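Alanine glyoxylate transaminase (Thermococcus litoralis, PDB 2ZC0) probably catalyses transfer of the amino group of alanine to glyoxylate, using pyridoxal 5'-phosphate as cofactor. Local coordinates at residues Leu118-Tyr132 with Lys174-Met188. Numbering follows the deposited sequence.
Sequences LIDPGDVVITENPSY and KVKLIYTIPTGQNPM. With PMP (4'-deoxy-4'-aminopyridoxal-5'-phosphate), chain F.
Ile126 and Ile178 stand shoulder to shoulder on neighbouring parallel strands and interlock tightly: CG2 of Ile126 presses on CG1 of Ile178 at 3.3 Å and Ile126 CD1 on Ile178 CG2 at 3.4 Å, both closer than usual van der Waals contact. Ile126 CG1 stands anti to the backbone N (chi1 157°), which turns CG2 toward the second strand, where it also meets Val175 CG2. Two bonds flank this pair, Ile126 N to Leu177 O and Tyr179 N to Ile126 O; farther back, water 2 bridges Val124 O and Leu177 N. On the other face of the sheet the forked tip of Leu177 meets Leu118 at about a right angle, CD1 being 3.7 Å from Leu118 CB.

At the N-terminal end of the pair, Lys174 NZ forms a salt bridge with Asp123 OD1 and Lys176 NZ one with Asp123 OD2, and water 1 joins both amines to Asp120 and Asp123; Lys176 NZ also bonds Leu118 O and Tyr6 O of the second subunit.

At the C-terminal ends of the strands, Glu128 meets Gln185 from the following loop, the two side chains running antiparallel alongside one another. Gln185 NE2 meets Glu128 OE1 at 2.9 Å from above the carboxylate plane and gives a second bond to Pro130 O, while Thr180 OG1 bonds Glu128 OE2. A leucine in place of Gln185 would probably leave Pro130 O without this donor and rob Glu128 OE1 of one of its partners. Outside this polar knot, the ring of Pro130, after a cis peptide, packs CG on Met188 CG at 3.5 Å and on Pro187 CG.

PMP C3 lies 3.5 Å above the plane of the Tyr132 ring, toward its rim, and Asn186 ND2 bonds PMP O3 at 2.8 Å. Central parallel strands carrying cofactor-binding loops beyond their C-terminal ends are characteristic of the large domain of fold-type I, class I aminotransferases.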
ATOM      1  N   LEU A 118      -1.684  -4.293 -12.302  1.00 30.24           N
ATOM      2  CA  LEU A 118      -0.484  -5.107 -12.306  1.00 30.49           C
ATOM      3  C   LEU A 118       0.633  -4.719 -11.348  1.00 28.96           C
ATOM      4  O   LEU A 118       1.531  -5.512 -11.109  1.00 28.50           O
ATOM      5  CB  LEU A 118       0.060  -5.176 -13.738  1.00 29.30           C
ATOM      6  CG  LEU A 118      -0.869  -5.770 -14.806  1.00 31.89           C
ATOM      7  CD1 LEU A 118      -0.194  -5.669 -16.165  1.00 28.10           C
ATOM      8  CD2 LEU A 118      -1.199  -7.225 -14.479  1.00 30.48           C
ATOM      9  N   ILE A 119       0.571  -3.527 -10.773  1.00 30.07           N
ATOM     10  CA  ILE A 119       1.629  -3.097  -9.866  1.00 30.05           C
ATOM     11  C   ILE A 119       1.257  -2.971  -8.384  1.00 30.83           C
ATOM     12  O   ILE A 119       0.287  -2.303  -8.036  1.00 32.44           O
ATOM     13  CB  ILE A 119       2.175  -1.727 -10.310  1.00 31.05           C
ATOM     14  CG1 ILE A 119       2.727  -1.821 -11.726  1.00 28.10           C
ATOM     15  CG2 ILE A 119       3.248  -1.248  -9.346  1.00 31.46           C
ATOM     16  CD1 ILE A 119       2.988  -0.481 -12.323  1.00 30.17           C
ATOM     17  N   ASP A 120       2.019  -3.628  -7.516  1.00 28.87           N
ATOM     18  CA  ASP A 120       1.819  -3.496  -6.075  1.00 28.56           C
ATOM     19  C   ASP A 120       2.987  -2.578  -5.674  1.00 30.03           C
ATOM     20  O   ASP A 120       4.096  -2.699  -6.203  1.00 30.14           O
ATOM     21  CB  ASP A 120       1.962  -4.841  -5.337  1.00 27.11           C
ATOM     22  CG  ASP A 120       0.651  -5.632  -5.254  1.00 29.84           C
ATOM     23  OD1 ASP A 120      -0.369  -5.081  -4.775  1.00 27.32           O
ATOM     24  OD2 ASP A 120       0.647  -6.815  -5.653  1.00 28.48           O
ATOM     25  N   PRO A 121       2.754  -1.635  -4.753  1.00 29.73           N
ATOM     26  CA  PRO A 121       3.853  -0.751  -4.354  1.00 28.58           C
ATOM     27  C   PRO A 121       5.154  -1.525  -4.016  1.00 29.98           C
ATOM     28  O   PRO A 121       5.137  -2.459  -3.212  1.00 27.17           O
ATOM     29  CB  PRO A 121       3.266  -0.019  -3.153  1.00 29.58           C
ATOM     30  CG  PRO A 121       1.803   0.117  -3.550  1.00 27.83           C
ATOM     31  CD  PRO A 121       1.494  -1.271  -4.080  1.00 28.28           C
ATOM     32  N   GLY A 122       6.273  -1.139  -4.635  1.00 29.35           N
ATOM     33  CA  GLY A 122       7.532  -1.816  -4.377  1.00 28.87           C
ATOM     34  C   GLY A 122       7.962  -2.716  -5.528  1.00 31.26           C
ATOM     35  O   GLY A 122       9.140  -3.053  -5.675  1.00 33.16           O
ATOM     36  N   ASP A 123       7.005  -3.120  -6.351  1.00 30.82           N
ATOM     37  CA  ASP A 123       7.313  -3.968  -7.493  1.00 30.47           C
ATOM     38  C   ASP A 123       8.336  -3.265  -8.381  1.00 31.44           C
ATOM     39  O   ASP A 123       8.303  -2.042  -8.540  1.00 30.46           O
ATOM     40  CB  ASP A 123       6.069  -4.223  -8.354  1.00 29.79           C
ATOM     41  CG  ASP A 123       5.157  -5.307  -7.802  1.00 29.84           C
ATOM     42  OD1 ASP A 123       5.491  -5.950  -6.784  1.00 28.96           O
ATOM     43  OD2 ASP A 123       4.090  -5.521  -8.421  1.00 28.74           O
ATOM     44  N   VAL A 124       9.249  -4.042  -8.954  1.00 31.29           N
ATOM     45  CA  VAL A 124      10.240  -3.490  -9.867  1.00 28.86           C
ATOM     46  C   VAL A 124       9.674  -3.714 -11.254  1.00 28.45           C
ATOM     47  O   VAL A 124       9.181  -4.788 -11.557  1.00 27.99           O
ATOM     48  CB  VAL A 124      11.588  -4.229  -9.789  1.00 30.57           C
ATOM     49  CG1 VAL A 124      12.417  -3.940 -11.055  1.00 27.88           C
ATOM     50  CG2 VAL A 124      12.346  -3.798  -8.548  1.00 26.90           C
ATOM     51  N   VAL A 125       9.709  -2.693 -12.090  1.00 28.15           N
ATOM     52  CA  VAL A 125       9.246  -2.862 -13.452  1.00 32.32           C
ATOM     53  C   VAL A 125      10.433  -2.446 -14.304  1.00 32.65           C
ATOM     54  O   VAL A 125      11.026  -1.390 -14.071  1.00 31.58           O
ATOM     55  CB  VAL A 125       8.006  -1.984 -13.781  1.00 30.51           C
ATOM     56  CG1 VAL A 125       8.154  -0.623 -13.201  1.00 35.20           C
ATOM     57  CG2 VAL A 125       7.837  -1.887 -15.276  1.00 31.69           C
ATOM     58  N   ILE A 126      10.816  -3.290 -15.259  1.00 34.41           N
ATOM     59  CA  ILE A 126      11.952  -2.969 -16.101  1.00 34.56           C
ATOM     60  C   ILE A 126      11.504  -2.286 -17.382  1.00 34.17           C
ATOM     61  O   ILE A 126      10.475  -2.627 -17.959  1.00 34.54           O
ATOM     62  CB  ILE A 126      12.824  -4.242 -16.362  1.00 37.83           C
ATOM     63  CG1 ILE A 126      13.648  -4.100 -17.641  1.00 36.96           C
ATOM     64  CG2 ILE A 126      11.963  -5.465 -16.405  1.00 44.11           C
ATOM     65  CD1 ILE A 126      12.861  -4.332 -18.919  1.00 39.46           C
ATOM     66  N   THR A 127      12.283  -1.295 -17.802  1.00 32.52           N
ATOM     67  CA  THR A 127      11.992  -0.513 -18.996  1.00 31.63           C
ATOM     68  C   THR A 127      13.284  -0.297 -19.772  1.00 32.30           C
ATOM     69  O   THR A 127      14.352  -0.741 -19.358  1.00 33.88           O
ATOM     70  CB  THR A 127      11.476   0.880 -18.618  1.00 29.56           C
ATOM     71  OG1 THR A 127      12.540   1.623 -18.007  1.00 24.87           O
ATOM     72  CG2 THR A 127      10.326   0.773 -17.624  1.00 29.83           C
ATOM     73  N   GLU A 128      13.184   0.389 -20.901  1.00 32.73           N
ATOM     74  CA  GLU A 128      14.369   0.719 -21.691  1.00 31.62           C
ATOM     75  C   GLU A 128      14.973   1.933 -20.981  1.00 33.62           C
ATOM     76  O   GLU A 128      14.331   2.507 -20.094  1.00 30.47           O
ATOM     77  CB  GLU A 128      13.955   1.077 -23.126  1.00 28.77           C
ATOM     78  CG  GLU A 128      13.586  -0.137 -23.975  1.00 27.65           C
ATOM     79  CD  GLU A 128      12.373   0.089 -24.852  1.00 30.39           C
ATOM     80  OE1 GLU A 128      11.750   1.165 -24.762  1.00 33.28           O
ATOM     81  OE2 GLU A 128      12.026  -0.824 -25.634  1.00 29.54           O
ATOM     82  N   ASN A 129      16.210   2.295 -21.320  1.00 33.82           N
ATOM     83  CA  ASN A 129      16.848   3.483 -20.737  1.00 34.25           C
ATOM     84  C   ASN A 129      17.496   4.257 -21.878  1.00 36.16           C
ATOM     85  O   ASN A 129      18.468   3.787 -22.480  1.00 37.22           O
ATOM     86  CB  ASN A 129      17.905   3.110 -19.683  1.00 32.97           C
ATOM     87  CG  ASN A 129      18.494   4.344 -18.973  1.00 33.26           C
ATOM     88  OD1 ASN A 129      17.865   5.408 -18.925  1.00 33.79           O
ATOM     89  ND2 ASN A 129      19.689   4.195 -18.405  1.00 30.78           N
ATOM     90  N   PRO A 130      16.950   5.446 -22.208  1.00 35.84           N
ATOM     91  CA  PRO A 130      15.785   6.082 -21.578  1.00 34.69           C
ATOM     92  C   PRO A 130      14.463   5.441 -22.009  1.00 34.90           C
ATOM     93  O   PRO A 130      14.455   4.460 -22.755  1.00 34.44           O
ATOM     94  CB  PRO A 130      15.877   7.513 -22.078  1.00 34.75           C
ATOM     95  CG  PRO A 130      16.313   7.281 -23.512  1.00 35.77           C
ATOM     96  CD  PRO A 130      17.445   6.279 -23.321  1.00 34.47           C
ATOM     97  N   SER A 131      13.352   6.007 -21.536  1.00 33.33           N
ATOM     98  CA  SER A 131      12.008   5.534 -21.882  1.00 31.25           C
ATOM     99  C   SER A 131      11.063   6.740 -21.823  1.00 32.39           C
ATOM    100  O   SER A 131      11.471   7.826 -21.422  1.00 32.65           O
ATOM    101  CB  SER A 131      11.544   4.436 -20.905  1.00 32.57           C
ATOM    102  OG  SER A 131      10.203   4.027 -21.164  1.00 29.64           O
ATOM    103  N   TYR A 132       9.815   6.552 -22.244  1.00 31.22           N
ATOM    104  CA  TYR A 132       8.805   7.621 -22.250  1.00 32.13           C
ATOM    105  C   TYR A 132       8.575   8.112 -20.811  1.00 31.52           C
ATOM    106  O   TYR A 132       8.085   7.354 -19.983  1.00 30.24           O
ATOM    107  CB  TYR A 132       7.498   7.072 -22.838  1.00 29.75           C
ATOM    108  CG  TYR A 132       6.376   8.078 -22.933  1.00 33.70           C
ATOM    109  CD1 TYR A 132       5.045   7.679 -22.763  1.00 31.18           C
ATOM    110  CD2 TYR A 132       6.639   9.429 -23.165  1.00 30.89           C
ATOM    111  CE1 TYR A 132       4.003   8.598 -22.813  1.00 32.68           C
ATOM    112  CE2 TYR A 132       5.605  10.362 -23.221  1.00 33.35           C
ATOM    113  CZ  TYR A 132       4.288   9.938 -23.040  1.00 35.34           C
ATOM    114  OH  TYR A 132       3.261  10.856 -23.073  1.00 38.97           O
ATOM    115  N   LYS A 174      11.891  -8.671  -6.629  1.00 36.96           N
ATOM    116  CA  LYS A 174      10.756  -9.190  -7.363  1.00 34.79           C
ATOM    117  C   LYS A 174      10.449  -8.317  -8.566  1.00 33.42           C
ATOM    118  O   LYS A 174      10.301  -7.104  -8.448  1.00 32.22           O
ATOM    119  CB  LYS A 174       9.530  -9.254  -6.472  1.00 33.97           C
ATOM    120  CG  LYS A 174       8.253  -9.513  -7.240  1.00 37.38           C
ATOM    121  CD  LYS A 174       7.067  -9.364  -6.325  1.00 39.33           C
ATOM    122  CE  LYS A 174       5.765  -9.487  -7.066  1.00 40.06           C
ATOM    123  NZ  LYS A 174       4.688  -8.874  -6.228  1.00 42.46           N
ATOM    124  N   VAL A 175      10.362  -8.943  -9.728  1.00 31.85           N
ATOM    125  CA  VAL A 175      10.054  -8.232 -10.952  1.00 33.30           C
ATOM    126  C   VAL A 175       9.046  -9.059 -11.730  1.00 33.55           C
ATOM    127  O   VAL A 175       9.048 -10.286 -11.654  1.00 34.93           O
ATOM    128  CB  VAL A 175      11.320  -8.035 -11.818  1.00 34.93           C
ATOM    129  CG1 VAL A 175      11.978  -9.383 -12.101  1.00 36.75           C
ATOM    130  CG2 VAL A 175      10.938  -7.338 -13.132  1.00 34.08           C
ATOM    131  N   LYS A 176       8.173  -8.416 -12.484  1.00 34.80           N
ATOM    132  CA  LYS A 176       7.213  -9.216 -13.231  1.00 36.98           C
ATOM    133  C   LYS A 176       6.882  -8.644 -14.588  1.00 35.90           C
ATOM    134  O   LYS A 176       6.484  -9.383 -15.487  1.00 38.30           O
ATOM    135  CB  LYS A 176       5.914  -9.381 -12.437  1.00 39.91           C
ATOM    136  CG  LYS A 176       4.907  -8.279 -12.679  1.00 42.04           C
ATOM    137  CD  LYS A 176       3.564  -8.518 -11.969  1.00 44.81           C
ATOM    138  CE  LYS A 176       3.651  -8.269 -10.466  1.00 45.14           C
ATOM    139  NZ  LYS A 176       2.302  -8.212  -9.863  1.00 44.28           N
ATOM    140  N   LEU A 177       7.038  -7.336 -14.746  1.00 33.79           N
ATOM    141  CA  LEU A 177       6.700  -6.707 -16.013  1.00 33.55           C
ATOM    142  C   LEU A 177       7.877  -6.038 -16.686  1.00 32.09           C
ATOM    143  O   LEU A 177       8.843  -5.615 -16.042  1.00 29.78           O
ATOM    144  CB  LEU A 177       5.605  -5.642 -15.816  1.00 34.74           C
ATOM    145  CG  LEU A 177       4.340  -5.955 -15.006  1.00 37.14           C
ATOM    146  CD1 LEU A 177       3.556  -4.657 -14.754  1.00 35.15           C
ATOM    147  CD2 LEU A 177       3.494  -6.964 -15.750  1.00 37.67           C
ATOM    148  N   ILE A 178       7.757  -5.938 -18.000  1.00 32.04           N
ATOM    149  CA  ILE A 178       8.740  -5.284 -18.835  1.00 32.14           C
ATOM    150  C   ILE A 178       7.908  -4.412 -19.755  1.00 28.42           C
ATOM    151  O   ILE A 178       7.038  -4.920 -20.447  1.00 29.69           O
ATOM    152  CB  ILE A 178       9.518  -6.277 -19.709  1.00 35.50           C
ATOM    153  CG1 ILE A 178      10.478  -7.099 -18.857  1.00 34.63           C
ATOM    154  CG2 ILE A 178      10.257  -5.511 -20.805  1.00 35.49           C
ATOM    155  CD1 ILE A 178      11.246  -8.133 -19.670  1.00 32.82           C
ATOM    156  N   TYR A 179       8.149  -3.106 -19.708  1.00 27.23           N
ATOM    157  CA  TYR A 179       7.464  -2.133 -20.548  1.00 27.01           C
ATOM    158  C   TYR A 179       8.450  -1.778 -21.665  1.00 32.22           C
ATOM    159  O   TYR A 179       9.603  -1.407 -21.390  1.00 30.06           O
ATOM    160  CB  TYR A 179       7.121  -0.878 -19.742  1.00 26.28           C
ATOM    161  CG  TYR A 179       6.683   0.332 -20.558  1.00 26.83           C
ATOM    162  CD1 TYR A 179       7.512   1.447 -20.679  1.00 27.09           C
ATOM    163  CD2 TYR A 179       5.450   0.367 -21.209  1.00 30.61           C
ATOM    164  CE1 TYR A 179       7.131   2.561 -21.427  1.00 24.23           C
ATOM    165  CE2 TYR A 179       5.054   1.492 -21.968  1.00 28.64           C
ATOM    166  CZ  TYR A 179       5.914   2.578 -22.064  1.00 29.16           C
ATOM    167  OH  TYR A 179       5.563   3.689 -22.813  1.00 32.30           O
ATOM    168  N   THR A 180       7.994  -1.897 -22.913  1.00 32.74           N
ATOM    169  CA  THR A 180       8.831  -1.599 -24.064  1.00 36.34           C
ATOM    170  C   THR A 180       8.070  -0.892 -25.186  1.00 36.28           C
ATOM    171  O   THR A 180       6.871  -1.099 -25.369  1.00 37.00           O
ATOM    172  CB  THR A 180       9.467  -2.904 -24.627  1.00 35.81           C
ATOM    173  OG1 THR A 180      10.140  -2.627 -25.863  1.00 36.54           O
ATOM    174  CG2 THR A 180       8.394  -3.953 -24.872  1.00 36.48           C
ATOM    175  N   ILE A 181       8.790  -0.048 -25.920  1.00 36.37           N
ATOM    176  CA  ILE A 181       8.258   0.705 -27.056  1.00 36.69           C
ATOM    177  C   ILE A 181       9.153   0.272 -28.231  1.00 38.73           C
ATOM    178  O   ILE A 181      10.074   0.989 -28.627  1.00 38.71           O
ATOM    179  CB  ILE A 181       8.432   2.228 -26.837  1.00 35.62           C
ATOM    180  CG1 ILE A 181       7.965   2.605 -25.420  1.00 36.70           C
ATOM    181  CG2 ILE A 181       7.662   3.001 -27.910  1.00 36.42           C
ATOM    182  CD1 ILE A 181       8.275   4.038 -24.998  1.00 28.59           C
ATOM    183  N   PRO A 182       8.893  -0.921 -28.796  1.00 39.65           N
ATOM    184  CA  PRO A 182       9.674  -1.469 -29.916  1.00 39.19           C
ATOM    185  C   PRO A 182       9.852  -0.587 -31.154  1.00 38.94           C
ATOM    186  O   PRO A 182      10.962  -0.468 -31.667  1.00 39.49           O
ATOM    187  CB  PRO A 182       8.944  -2.781 -30.233  1.00 39.53           C
ATOM    188  CG  PRO A 182       8.331  -3.163 -28.898  1.00 38.91           C
ATOM    189  CD  PRO A 182       7.799  -1.839 -28.426  1.00 38.09           C
ATOM    190  N   THR A 183       8.778   0.037 -31.629  1.00 37.77           N
ATOM    191  CA  THR A 183       8.870   0.860 -32.831  1.00 37.65           C
ATOM    192  C   THR A 183       8.772   2.379 -32.643  1.00 39.71           C
ATOM    193  O   THR A 183       7.814   2.891 -32.027  1.00 36.93           O
ATOM    194  CB  THR A 183       7.808   0.433 -33.858  1.00 37.93           C
ATOM    195  OG1 THR A 183       7.958  -0.961 -34.147  1.00 40.04           O
ATOM    196  CG2 THR A 183       7.960   1.222 -35.145  1.00 37.87           C
ATOM    197  N   GLY A 184       9.769   3.079 -33.200  1.00 37.58           N
ATOM    198  CA  GLY A 184       9.842   4.529 -33.123  1.00 37.94           C
ATOM    199  C   GLY A 184       9.680   5.032 -31.698  1.00 37.33           C
ATOM    200  O   GLY A 184       8.803   5.852 -31.410  1.00 38.61           O
ATOM    201  N   GLN A 185      10.544   4.557 -30.811  1.00 36.63           N
ATOM    202  CA  GLN A 185      10.485   4.915 -29.399  1.00 39.64           C
ATOM    203  C   GLN A 185      10.535   6.403 -29.089  1.00 41.32           C
ATOM    204  O   GLN A 185      11.144   7.197 -29.806  1.00 42.25           O
ATOM    205  CB  GLN A 185      11.629   4.238 -28.615  1.00 37.40           C
ATOM    206  CG  GLN A 185      11.389   4.187 -27.100  1.00 36.42           C
ATOM    207  CD  GLN A 185      12.608   4.550 -26.260  1.00 36.89           C
ATOM    208  OE1 GLN A 185      13.147   5.647 -26.373  1.00 37.66           O
ATOM    209  NE2 GLN A 185      13.033   3.633 -25.399  1.00 38.16           N
ATOM    210  N   ASN A 186       9.857   6.764 -28.009  1.00 40.73           N
ATOM    211  CA  ASN A 186       9.855   8.124 -27.485  1.00 40.48           C
ATOM    212  C   ASN A 186      10.745   7.840 -26.274  1.00 40.55           C
ATOM    213  O   ASN A 186      10.439   6.944 -25.483  1.00 40.49           O
ATOM    214  CB  ASN A 186       8.445   8.519 -27.034  1.00 40.26           C
ATOM    215  CG  ASN A 186       8.380   9.925 -26.437  1.00 39.33           C
ATOM    216  OD1 ASN A 186       9.384  10.480 -26.009  1.00 38.67           O
ATOM    217  ND2 ASN A 186       7.177  10.490 -26.388  1.00 40.26           N
ATOM    218  N   PRO A 187      11.848   8.587 -26.097  1.00 41.61           N
ATOM    219  CA  PRO A 187      12.393   9.695 -26.883  1.00 40.97           C
ATOM    220  C   PRO A 187      13.480   9.348 -27.908  1.00 42.47           C
ATOM    221  O   PRO A 187      13.759  10.149 -28.798  1.00 43.45           O
ATOM    222  CB  PRO A 187      12.947  10.603 -25.802  1.00 41.09           C
ATOM    223  CG  PRO A 187      13.594   9.597 -24.886  1.00 38.94           C
ATOM    224  CD  PRO A 187      12.598   8.441 -24.831  1.00 39.26           C
ATOM    225  N   MET A 188      14.095   8.176 -27.783  1.00 42.97           N
ATOM    226  CA  MET A 188      15.172   7.792 -28.687  1.00 44.88           C
ATOM    227  C   MET A 188      14.834   7.697 -30.167  1.00 45.47           C
ATOM    228  O   MET A 188      15.696   7.930 -31.018  1.00 44.10           O
ATOM    229  CB  MET A 188      15.810   6.485 -28.217  1.00 46.88           C
ATOM    230  CG  MET A 188      16.666   6.645 -26.965  1.00 49.87           C
ATOM    231  SD  MET A 188      18.142   7.705 -27.187  1.00 51.66           S
ATOM    232  CE  MET A 188      19.418   6.485 -27.126  1.00 52.48           C
TER
HETATM  233  N1  PMP F 409       3.104   5.951 -25.458  1.00 61.96           N
HETATM  234  C2  PMP F 409       4.133   6.679 -25.947  1.00 61.40           C
HETATM  235  C2A PMP F 409       5.472   5.958 -26.113  1.00 59.78           C
HETATM  236  C3  PMP F 409       3.971   8.047 -26.295  1.00 60.96           C
HETATM  237  O3  PMP F 409       5.051   8.764 -26.790  1.00 59.18           O
HETATM  238  C4  PMP F 409       2.677   8.664 -26.110  1.00 61.56           C
HETATM  239  C4A PMP F 409       2.508  10.147 -26.491  1.00 61.44           C
HETATM  240  N4A PMP F 409       2.147  11.001 -25.359  1.00 66.22           N
HETATM  241  C5  PMP F 409       1.541   7.786 -25.547  1.00 60.83           C
HETATM  242  C6  PMP F 409       1.819   6.432 -25.237  1.00 61.04           C
HETATM  243  C5A PMP F 409       0.116   8.317 -25.305  1.00 58.98           C
HETATM  244  O4P PMP F 409      -0.332   8.582 -26.283  1.00 56.06           O
HETATM  245  P   PMP F 409      -1.912   9.097 -26.100  1.00 48.16           P
HETATM  246  O1P PMP F 409      -3.294   8.008 -26.807  1.00 57.73           O
HETATM  247  O2P PMP F 409      -1.995  10.752 -27.052  1.00 56.02           O
HETATM  248  O3P PMP F 409      -2.363   9.421 -24.373  1.00 56.25           O
HETATM  249  O   HOH W   1       2.609  -7.632  -7.220  1.00 34.30           O
HETATM  250  O   HOH W   2       6.770  -5.667 -12.289  1.00 39.60           O
HETATM  251  O   HOH W   3      10.568   1.530 -22.264  1.00 38.77           O